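Side-chain contacts in 3-isopropylmalate dehydratase small subunit (Campylobacter jejuni, PDB 3Q3W), which serves as the small subunit of the enzyme that interconverts 2-isopropylmalate and 3-isopropylmalate by way of 2-isopropylmaleate: residues 144-149 and 153-158; 16-21 and 133-138; 114-117 and 122-125. All coordinates share one frame; numbering follows the deposited sequence.

In the fold
The three contacts converge on one mixed sheet, with strand order 122-125, 102-105, 73-78, 9-17, 145-149, 154-157, 160-163. Contact 1 is the hairpin toward the 160-163 side. Contact 2 sets helix 128-140 against the end of strand 9-17, and contact 3 sets helix 110-118 against strand 122-125, outermost on the other side within this chain. The centres of contacts 1 and 2 are about 15 Å apart, and they touch: Phe157 packs on Glu137 and Leu138, while Lys144 NZ reaches Leu138 O. Contacts 1 and 3, about 16 Å apart between centres, meet where Ile148 and Val155 pack on Ile124. Contacts 2 and 3 come no closer than about 7 Å between nearest atoms.

Contact 1: residues 144-149 and 153-158; sequences KNIEIS and KRVFFK
Glu147 pairs with Phe156 and Ser149 with Arg154, giving the antiparallel hairpin of strands 145-149 and 154-157 four backbone hydrogen bonds. Phe156 N to Glu147 O is 2.7 Å and nearly straight (173° at the hydrogen). Lys153 and Arg154 both face Ser149, a G1 beta bulge at the turn end of the hairpin; Lys153 has the positive phi (49°) usual at this position, which is more often glycine.

The apolar contacts lie on the buried face. In the non-hydrogen-bonded pair, Ile148 and Val155 run side by side, CG1 of Ile148 being 4.0 Å from CG2 of Val155. The Ile146 CG2 methyl presses tightly on Val155 CG1 (3.4 Å), and beta-branched residues suit such a close-knit surface.

Aromatic contacts differ. Ile146 CG1, beside the backbone N (chi1 -68°), makes a CH-pi contact over one face of Phe157, 4.0 Å from the ring centroid; Lys158 CG covers the other. On the opposite sheet face, which carries Glu147 and Ser149, Phe156 presents its ring edge, Phe156 CE2 lying 4.0 Å from Ser149 CB. The hairpin thus joins a polar backbone grip to an oily inner face, which also meets Ile75 and Ile104, with Glu147 and Arg154 on the outer side.

Contact 2: residues 16-21 and 133-138; sequences PLEYAN and EIVDEL
Glu18 leans toward Val135 of helix 128-140, and its side chain can be followed atom by atom. Glu18 CB stands back, 5.3 Å from Val135 CG1. With CG beside the backbone N (chi1 -67°) and the chain extended at chi2, the next atoms advance on the valine: Glu18 CG lies 3.8 Å from Val135 CG1 and Glu18 CD 3.7 Å. At the tip OE1 and OE2 are almost equally distant from the same methyl, because Val135 CG1 sits over one face of the carboxylate. Chi3 of 77° turns that face to the methyl. Glutamate suits the place: its methylenes give an apolar flank, while OE2 forms a salt bridge with Lys139, one helical turn beyond Val135.

Val135 serves a second neighbour. Pro16 CB sits above the fork of its two methyls, 4.1 Å from CG1 and 4.2 Å from CG2 of Val135. Pro16 also touches the helix further along, its ring CD lying 3.9 Å from Leu138 CD2 as the two side chains cross at a slant. Proline gives the last part of strand 9-17 a compact, rigid apolar surface for the helix to rest on, and Val77 of the neighbouring strand 73-78 takes Val135 and Leu138 as well.

An inverse gamma turn centred on Glu18, closed by Tyr19 N to Leu17 O at 2.7 Å, bends the chain away from the helix just after these contacts.

No hydrogen bond links the two segments themselves. Between them the helix is held by apolar burial, while the Glu18-Lys139 salt bridge adds a polar tie to the same helix just beyond; the charge of Glu18, at the border of this apolar patch, is probably balanced mainly by Lys139.

Contact 3: residues 114-117 and 122-125; sequences NNAL and LTIE
Leu117, Ala116, Thr123 and Leu122 carry this contact without any flat group: no ring, amide or carboxylate face or edge is used between the helix and the strand. The planar groups of the two segments turn elsewhere; the Glu125 carboxylate, for example, forms a salt bridge with Lys113 of helix 110-118.

Thr123 is the centre of the contact, its two branches meeting different partners. Being beta-branched, it offers a methyl close to the strand backbone: Thr123 CG2 meets the Ala116 CB methyl at 3.8 Å, a small residue allowing the helix to come this near. A chi1 of 60° turns Thr123 OG1 to Leu117 instead, 3.5 Å from CD2 and 3.7 Å from CG of the leucine. This hydroxyl is buried and has no hydrogen-bonding partner in the model, so some polar cost is probably paid here for close packing.

Leu117, longer than alanine, reaches across from the helix with its branched tip. The same CD2 methyl that meets the hydroxyl also approaches Leu122 CD1, at 4.3 Å. Both leucines pack in addition on Leu174 of helix 168-176, which extends the apolar layer.

Strand 122-125 hydrogen-bonds through its backbone to the parallel strand 102-105, and helix 110-118 connects the two. The arrangement is that of a beta-alpha-beta unit, in which the connecting helix packs back on the strand it leads into, within the aconitase C-terminal family domain.

Contact 1: residues 144-149 and 153-158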
loop_
_atom_site.group_PDB
_atom_site.type_symbol
_atom_site.label_atom_id
_atom_site.label_comp_id
_atom_site.label_asym_id
_atom_site.label_seq_id
_atom_site.Cartn_x
_atom_site.Cartn_y
_atom_site.Cartn_z
ATOM N N LYS A 144 7.407 13.950 -3.608
ATOM C CA LYS A 144 6.945 12.594 -3.722
ATOM C C LYS A 144 5.436 12.451 -3.509
ATOM O O LYS A 144 4.890 11.317 -3.553
ATOM C CB LYS A 144 7.690 11.722 -2.689
ATOM C CG LYS A 144 9.211 11.724 -2.810
ATOM C CD LYS A 144 9.665 11.336 -4.209
ATOM C CE LYS A 144 11.125 10.899 -4.214
ATOM N NZ LYS A 144 11.706 10.816 -5.580
ATOM N N ASN A 145 4.768 13.573 -3.235
ATOM C CA ASN A 145 3.363 13.549 -2.859
ATOM C C ASN A 145 2.491 13.199 -4.032
ATOM O O ASN A 145 2.705 13.708 -5.142
ATOM C CB ASN A 145 2.959 14.889 -2.294
ATOM C CG ASN A 145 3.460 15.087 -0.913
ATOM O OD1 ASN A 145 3.005 14.406 -0.005
ATOM N ND2 ASN A 145 4.445 15.982 -0.735
ATOM N N ILE A 146 1.548 12.279 -3.785
ATOM C CA ILE A 146 0.461 11.977 -4.677
ATOM C C ILE A 146 -0.834 12.311 -3.937
ATOM O O ILE A 146 -0.912 12.189 -2.719
ATOM C CB ILE A 146 0.483 10.516 -5.146
ATOM C CG1 ILE A 146 1.701 10.291 -6.066
ATOM C CG2 ILE A 146 -0.854 10.172 -5.845
ATOM C CD1 ILE A 146 1.948 8.857 -6.515
ATOM N N GLU A 147 -1.837 12.806 -4.654
ATOM C CA GLU A 147 -3.156 13.016 -4.030
ATOM C C GLU A 147 -4.202 12.076 -4.611
ATOM O O GLU A 147 -4.212 11.806 -5.792
ATOM C CB GLU A 147 -3.618 14.472 -4.140
ATOM C CG GLU A 147 -4.801 14.774 -3.211
ATOM C CD GLU A 147 -5.096 16.256 -3.018
ATOM O OE1 GLU A 147 -4.238 17.104 -3.318
ATOM O OE2 GLU A 147 -6.205 16.573 -2.547
ATOM N N ILE A 148 -5.086 11.565 -3.744
ATOM C CA ILE A 148 -6.114 10.605 -4.156
ATOM C C ILE A 148 -7.442 11.051 -3.601
ATOM O O ILE A 148 -7.533 11.311 -2.413
ATOM C CB ILE A 148 -5.851 9.209 -3.632
ATOM C CG1 ILE A 148 -4.504 8.684 -4.121
ATOM C CG2 ILE A 148 -7.022 8.271 -4.045
ATOM C CD1 ILE A 148 -3.874 7.562 -3.251
ATOM N N SER A 149 -8.450 11.173 -4.469
ATOM C CA SER A 149 -9.815 11.429 -4.051
ATOM C C SER A 149 -10.658 10.178 -4.305
ATOM O O SER A 149 -10.818 9.741 -5.442
ATOM C CB SER A 149 -10.399 12.616 -4.840
ATOM O OG SER A 149 -11.762 12.842 -4.500
ATOM N N LYS A 153 -12.880 9.305 -7.524
ATOM C CA LYS A 153 -12.161 8.136 -7.997
ATOM C C LYS A 153 -11.067 8.545 -8.980
ATOM O O LYS A 153 -10.985 8.051 -10.120
ATOM C CB LYS A 153 -13.099 7.076 -8.567
ATOM C CG LYS A 153 -14.077 6.494 -7.542
ATOM C CD LYS A 153 -14.924 5.304 -8.102
ATOM C CE LYS A 153 -16.155 5.734 -8.817
ATOM N NZ LYS A 153 -17.067 4.564 -9.095
ATOM N N ARG A 154 -10.233 9.465 -8.511
ATOM C CA ARG A 154 -9.076 9.972 -9.269
ATOM C C ARG A 154 -7.760 10.019 -8.422
ATOM O O ARG A 154 -7.808 10.075 -7.193
ATOM C CB ARG A 154 -9.390 11.356 -9.822
ATOM C CG ARG A 154 -10.541 11.363 -10.852
ATOM C CD ARG A 154 -10.778 12.737 -11.499
ATOM N NE ARG A 154 -11.337 12.639 -12.865
ATOM C CZ ARG A 154 -12.555 12.191 -13.174
ATOM N NH1 ARG A 154 -12.935 12.166 -14.458
ATOM N NH2 ARG A 154 -13.416 11.785 -12.229
ATOM N N VAL A 155 -6.618 9.966 -9.114
ATOM C CA VAL A 155 -5.282 10.132 -8.556
ATOM C C VAL A 155 -4.590 11.297 -9.253
ATOM O O VAL A 155 -4.617 11.409 -10.515
ATOM C CB VAL A 155 -4.447 8.850 -8.734
ATOM C CG1 VAL A 155 -3.011 9.079 -8.296
ATOM C CG2 VAL A 155 -5.111 7.692 -7.976
ATOM N N PHE A 156 -4.060 12.211 -8.450
ATOM C CA PHE A 156 -3.496 13.454 -8.949
ATOM C C PHE A 156 -2.022 13.404 -8.631
ATOM O O PHE A 156 -1.657 13.342 -7.453
ATOM C CB PHE A 156 -4.137 14.667 -8.254
ATOM C CG PHE A 156 -5.642 14.730 -8.378
ATOM C CD1 PHE A 156 -6.245 15.477 -9.394
ATOM C CD2 PHE A 156 -6.465 14.041 -7.482
ATOM C CE1 PHE A 156 -7.632 15.554 -9.521
ATOM C CE2 PHE A 156 -7.871 14.105 -7.600
ATOM C CZ PHE A 156 -8.462 14.868 -8.642
ATOM N N PHE A 157 -1.178 13.371 -9.659
ATOM C CA PHE A 157 0.276 13.443 -9.477
ATOM C C PHE A 157 0.856 14.488 -10.427
ATOM O O PHE A 157 0.858 14.295 -11.661
ATOM C CB PHE A 157 0.923 12.095 -9.752
ATOM C CG PHE A 157 2.401 12.039 -9.412
ATOM C CD1 PHE A 157 2.929 12.747 -8.321
ATOM C CD2 PHE A 157 3.253 11.246 -10.163
ATOM C CE1 PHE A 157 4.249 12.695 -8.024
ATOM C CE2 PHE A 157 4.583 11.168 -9.853
ATOM C CZ PHE A 157 5.093 11.908 -8.774
ATOM N N LYS A 158 1.332 15.583 -9.848
ATOM C CA LYS A 158 1.826 16.717 -10.617
ATOM C C LYS A 158 0.582 17.255 -11.306
ATOM O O LYS A 158 -0.425 17.469 -10.623
ATOM C CB LYS A 158 2.930 16.295 -11.603
ATOM C CG LYS A 158 4.139 15.653 -10.953
ATOM C CD LYS A 158 4.702 16.596 -9.928
ATOM C CE LYS A 158 6.127 16.282 -9.552
ATOM N NZ LYS A 158 6.168 16.404 -8.078
#

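Contact 2: residues 16-21 and 133-138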
loop_
_atom_site.group_PDB
_atom_site.type_symbol
_atom_site.label_atom_id
_atom_site.label_comp_id
_atom_site.label_asym_id
_atom_site.label_seq_id
_atom_site.Cartn_x
_atom_site.Cartn_y
_atom_site.Cartn_z
ATOM N N PRO A 16 7.731 4.068 -4.681
ATOM C CA PRO A 16 7.608 3.035 -5.683
ATOM C C PRO A 16 8.357 1.778 -5.294
ATOM O O PRO A 16 9.501 1.863 -4.832
ATOM C CB PRO A 16 8.235 3.684 -6.916
ATOM C CG PRO A 16 9.261 4.599 -6.368
ATOM C CD PRO A 16 8.811 5.021 -5.002
ATOM N N LEU A 17 7.719 0.637 -5.451
ATOM C CA LEU A 17 8.358 -0.653 -5.183
ATOM C C LEU A 17 8.257 -1.515 -6.458
ATOM O O LEU A 17 7.253 -2.184 -6.713
ATOM C CB LEU A 17 7.714 -1.366 -3.983
ATOM C CG LEU A 17 7.743 -0.591 -2.666
ATOM C CD1 LEU A 17 6.895 -1.362 -1.558
ATOM C CD2 LEU A 17 9.115 -0.373 -2.149
ATOM N N GLU A 18 9.345 -1.516 -7.221
ATOM C CA GLU A 18 9.363 -2.077 -8.568
ATOM C C GLU A 18 9.577 -3.581 -8.498
ATOM O O GLU A 18 10.598 -4.124 -8.959
ATOM C CB GLU A 18 10.459 -1.389 -9.372
ATOM C CG GLU A 18 10.163 0.088 -9.628
ATOM C CD GLU A 18 11.242 0.749 -10.500
ATOM O OE1 GLU A 18 11.246 0.539 -11.742
ATOM O OE2 GLU A 18 12.081 1.458 -9.931
ATOM N N TYR A 19 8.595 -4.246 -7.902
ATOM C CA TYR A 19 8.538 -5.677 -7.858
ATOM C C TYR A 19 7.127 -6.105 -8.279
ATOM O O TYR A 19 6.134 -5.423 -7.966
ATOM C CB TYR A 19 8.854 -6.175 -6.457
ATOM C CG TYR A 19 10.034 -5.522 -5.764
ATOM C CD1 TYR A 19 11.324 -6.064 -5.859
ATOM C CD2 TYR A 19 9.866 -4.393 -4.959
ATOM C CE1 TYR A 19 12.429 -5.478 -5.185
ATOM C CE2 TYR A 19 10.957 -3.796 -4.291
ATOM C CZ TYR A 19 12.235 -4.348 -4.403
ATOM O OH TYR A 19 13.320 -3.756 -3.737
ATOM N N ALA A 20 7.047 -7.215 -9.008
ATOM C CA ALA A 20 5.764 -7.841 -9.349
ATOM C C ALA A 20 5.533 -8.959 -8.360
ATOM O O ALA A 20 6.471 -9.441 -7.706
ATOM C CB ALA A 20 5.767 -8.380 -10.775
ATOM N N ASN A 21 4.278 -9.373 -8.254
ATOM C CA ASN A 21 3.933 -10.499 -7.420
ATOM C C ASN A 21 4.472 -10.356 -5.985
ATOM O O ASN A 21 4.899 -11.356 -5.409
ATOM C CB ASN A 21 4.483 -11.786 -8.037
ATOM C CG ASN A 21 4.172 -11.898 -9.493
ATOM O OD1 ASN A 21 3.010 -11.994 -9.877
ATOM N ND2 ASN A 21 5.208 -11.872 -10.329
ATOM N N GLU A 133 4.482 4.921 -15.809
ATOM C CA GLU A 133 4.632 6.363 -15.882
ATOM C C GLU A 133 4.749 6.987 -14.503
ATOM O O GLU A 133 5.585 7.842 -14.297
ATOM C CB GLU A 133 3.426 6.935 -16.638
ATOM C CG GLU A 133 3.223 8.437 -16.632
ATOM C CD GLU A 133 2.110 8.879 -17.601
ATOM O OE1 GLU A 133 1.267 8.053 -17.981
ATOM O OE2 GLU A 133 2.065 10.059 -17.994
ATOM N N ILE A 134 3.854 6.619 -13.597
ATOM C CA ILE A 134 3.914 7.083 -12.173
ATOM C C ILE A 134 5.265 6.836 -11.523
ATOM O O ILE A 134 5.851 7.754 -11.022
ATOM C CB ILE A 134 2.793 6.450 -11.334
ATOM C CG1 ILE A 134 1.483 7.165 -11.644
ATOM C CG2 ILE A 134 3.053 6.554 -9.868
ATOM C CD1 ILE A 134 0.285 6.360 -11.296
ATOM N N VAL A 135 5.731 5.594 -11.578
ATOM C CA VAL A 135 6.965 5.173 -11.010
ATOM C C VAL A 135 8.103 5.998 -11.552
ATOM O O VAL A 135 8.861 6.568 -10.758
ATOM C CB VAL A 135 7.242 3.708 -11.287
ATOM C CG1 VAL A 135 8.734 3.381 -10.925
ATOM C CG2 VAL A 135 6.271 2.830 -10.488
ATOM N N ASP A 136 8.168 6.157 -12.889
ATOM C CA ASP A 136 9.272 6.880 -13.498
ATOM C C ASP A 136 9.329 8.299 -12.969
ATOM O O ASP A 136 10.367 8.797 -12.547
ATOM C CB ASP A 136 9.161 6.957 -15.007
ATOM C CG ASP A 136 10.305 7.737 -15.599
ATOM O OD1 ASP A 136 10.092 8.874 -16.065
ATOM O OD2 ASP A 136 11.421 7.222 -15.513
ATOM N N GLU A 137 8.197 8.962 -12.971
ATOM C CA GLU A 137 8.175 10.329 -12.515
ATOM C C GLU A 137 8.470 10.427 -10.997
ATOM O O GLU A 137 9.137 11.354 -10.555
ATOM C CB GLU A 137 6.805 10.899 -12.843
ATOM C CG GLU A 137 6.489 12.265 -12.272
ATOM C CD GLU A 137 7.224 13.378 -12.930
ATOM O OE1 GLU A 137 7.536 13.251 -14.138
ATOM O OE2 GLU A 137 7.475 14.397 -12.239
ATOM N N LEU A 138 7.931 9.489 -10.216
ATOM C CA LEU A 138 8.045 9.549 -8.757
ATOM C C LEU A 138 9.496 9.439 -8.324
ATOM O O LEU A 138 9.965 10.123 -7.398
ATOM C CB LEU A 138 7.206 8.424 -8.127
ATOM C CG LEU A 138 6.963 8.453 -6.613
ATOM C CD1 LEU A 138 6.472 9.809 -6.101
ATOM C CD2 LEU A 138 5.954 7.351 -6.339
#

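Contact 3: residues 114-117 and 122-125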
loop_
_atom_site.group_PDB
_atom_site.type_symbol
_atom_site.label_atom_id
_atom_site.label_comp_id
_atom_site.label_asym_id
_atom_site.label_seq_id
_atom_site.Cartn_x
_atom_site.Cartn_y
_atom_site.Cartn_z
ATOM N N ASN A 114 -9.628 -7.844 -1.103
ATOM C CA ASN A 114 -10.841 -7.800 -0.299
ATOM C C ASN A 114 -10.505 -7.560 1.169
ATOM O O ASN A 114 -11.136 -6.752 1.820
ATOM C CB ASN A 114 -11.625 -9.085 -0.438
ATOM C CG ASN A 114 -13.013 -8.981 0.156
ATOM O OD1 ASN A 114 -13.296 -9.618 1.151
ATOM N ND2 ASN A 114 -13.892 -8.185 -0.468
ATOM N N ASN A 115 -9.452 -8.212 1.651
ATOM C CA ASN A 115 -8.981 -7.968 3.010
ATOM C C ASN A 115 -8.496 -6.566 3.204
ATOM O O ASN A 115 -8.715 -5.981 4.279
ATOM C CB ASN A 115 -7.873 -8.931 3.370
ATOM C CG ASN A 115 -8.373 -10.356 3.483
ATOM O OD1 ASN A 115 -9.577 -10.588 3.728
ATOM N ND2 ASN A 115 -7.472 -11.321 3.276
ATOM N N ALA A 116 -7.806 -6.028 2.206
ATOM C CA ALA A 116 -7.263 -4.698 2.361
ATOM C C ALA A 116 -8.407 -3.694 2.433
ATOM O O ALA A 116 -8.408 -2.806 3.283
ATOM C CB ALA A 116 -6.296 -4.353 1.227
ATOM N N LEU A 117 -9.349 -3.819 1.512
ATOM C CA LEU A 117 -10.515 -2.944 1.439
ATOM C C LEU A 117 -11.323 -3.050 2.715
ATOM O O LEU A 117 -11.780 -2.038 3.244
ATOM C CB LEU A 117 -11.397 -3.296 0.232
ATOM C CG LEU A 117 -10.736 -2.883 -1.093
ATOM C CD1 LEU A 117 -11.550 -3.471 -2.285
ATOM C CD2 LEU A 117 -10.578 -1.332 -1.183
ATOM N N LEU A 122 -7.026 1.448 0.723
ATOM C CA LEU A 122 -7.540 1.623 -0.628
ATOM C C LEU A 122 -6.649 1.079 -1.732
ATOM O O LEU A 122 -5.494 1.513 -1.930
ATOM C CB LEU A 122 -7.832 3.078 -0.913
ATOM C CG LEU A 122 -8.425 3.429 -2.275
ATOM C CD1 LEU A 122 -9.692 2.592 -2.620
ATOM C CD2 LEU A 122 -8.773 4.930 -2.292
ATOM N N THR A 123 -7.216 0.170 -2.499
ATOM C CA THR A 123 -6.495 -0.505 -3.554
ATOM C C THR A 123 -6.933 0.048 -4.926
ATOM O O THR A 123 -8.079 -0.141 -5.360
ATOM C CB THR A 123 -6.801 -1.977 -3.464
ATOM O OG1 THR A 123 -8.199 -2.132 -3.621
ATOM C CG2 THR A 123 -6.419 -2.499 -2.106
ATOM N N ILE A 124 -6.001 0.752 -5.563
ATOM C CA ILE A 124 -6.232 1.480 -6.800
ATOM C C ILE A 124 -5.595 0.734 -7.934
ATOM O O ILE A 124 -4.356 0.614 -8.007
ATOM C CB ILE A 124 -5.612 2.869 -6.719
ATOM C CG1 ILE A 124 -6.357 3.680 -5.665
ATOM C CG2 ILE A 124 -5.624 3.560 -8.092
ATOM C CD1 ILE A 124 -5.623 4.879 -5.105
ATOM N N GLU A 125 -6.440 0.231 -8.829
ATOM C CA GLU A 125 -5.957 -0.480 -9.999
ATOM C C GLU A 125 -5.838 0.536 -11.122
ATOM O O GLU A 125 -6.831 1.208 -11.449
ATOM C CB GLU A 125 -6.893 -1.632 -10.381
ATOM C CG GLU A 125 -6.753 -2.842 -9.462
ATOM C CD GLU A 125 -7.772 -3.957 -9.709
ATOM O OE1 GLU A 125 -8.715 -3.764 -10.548
ATOM O OE2 GLU A 125 -7.595 -5.046 -9.085
#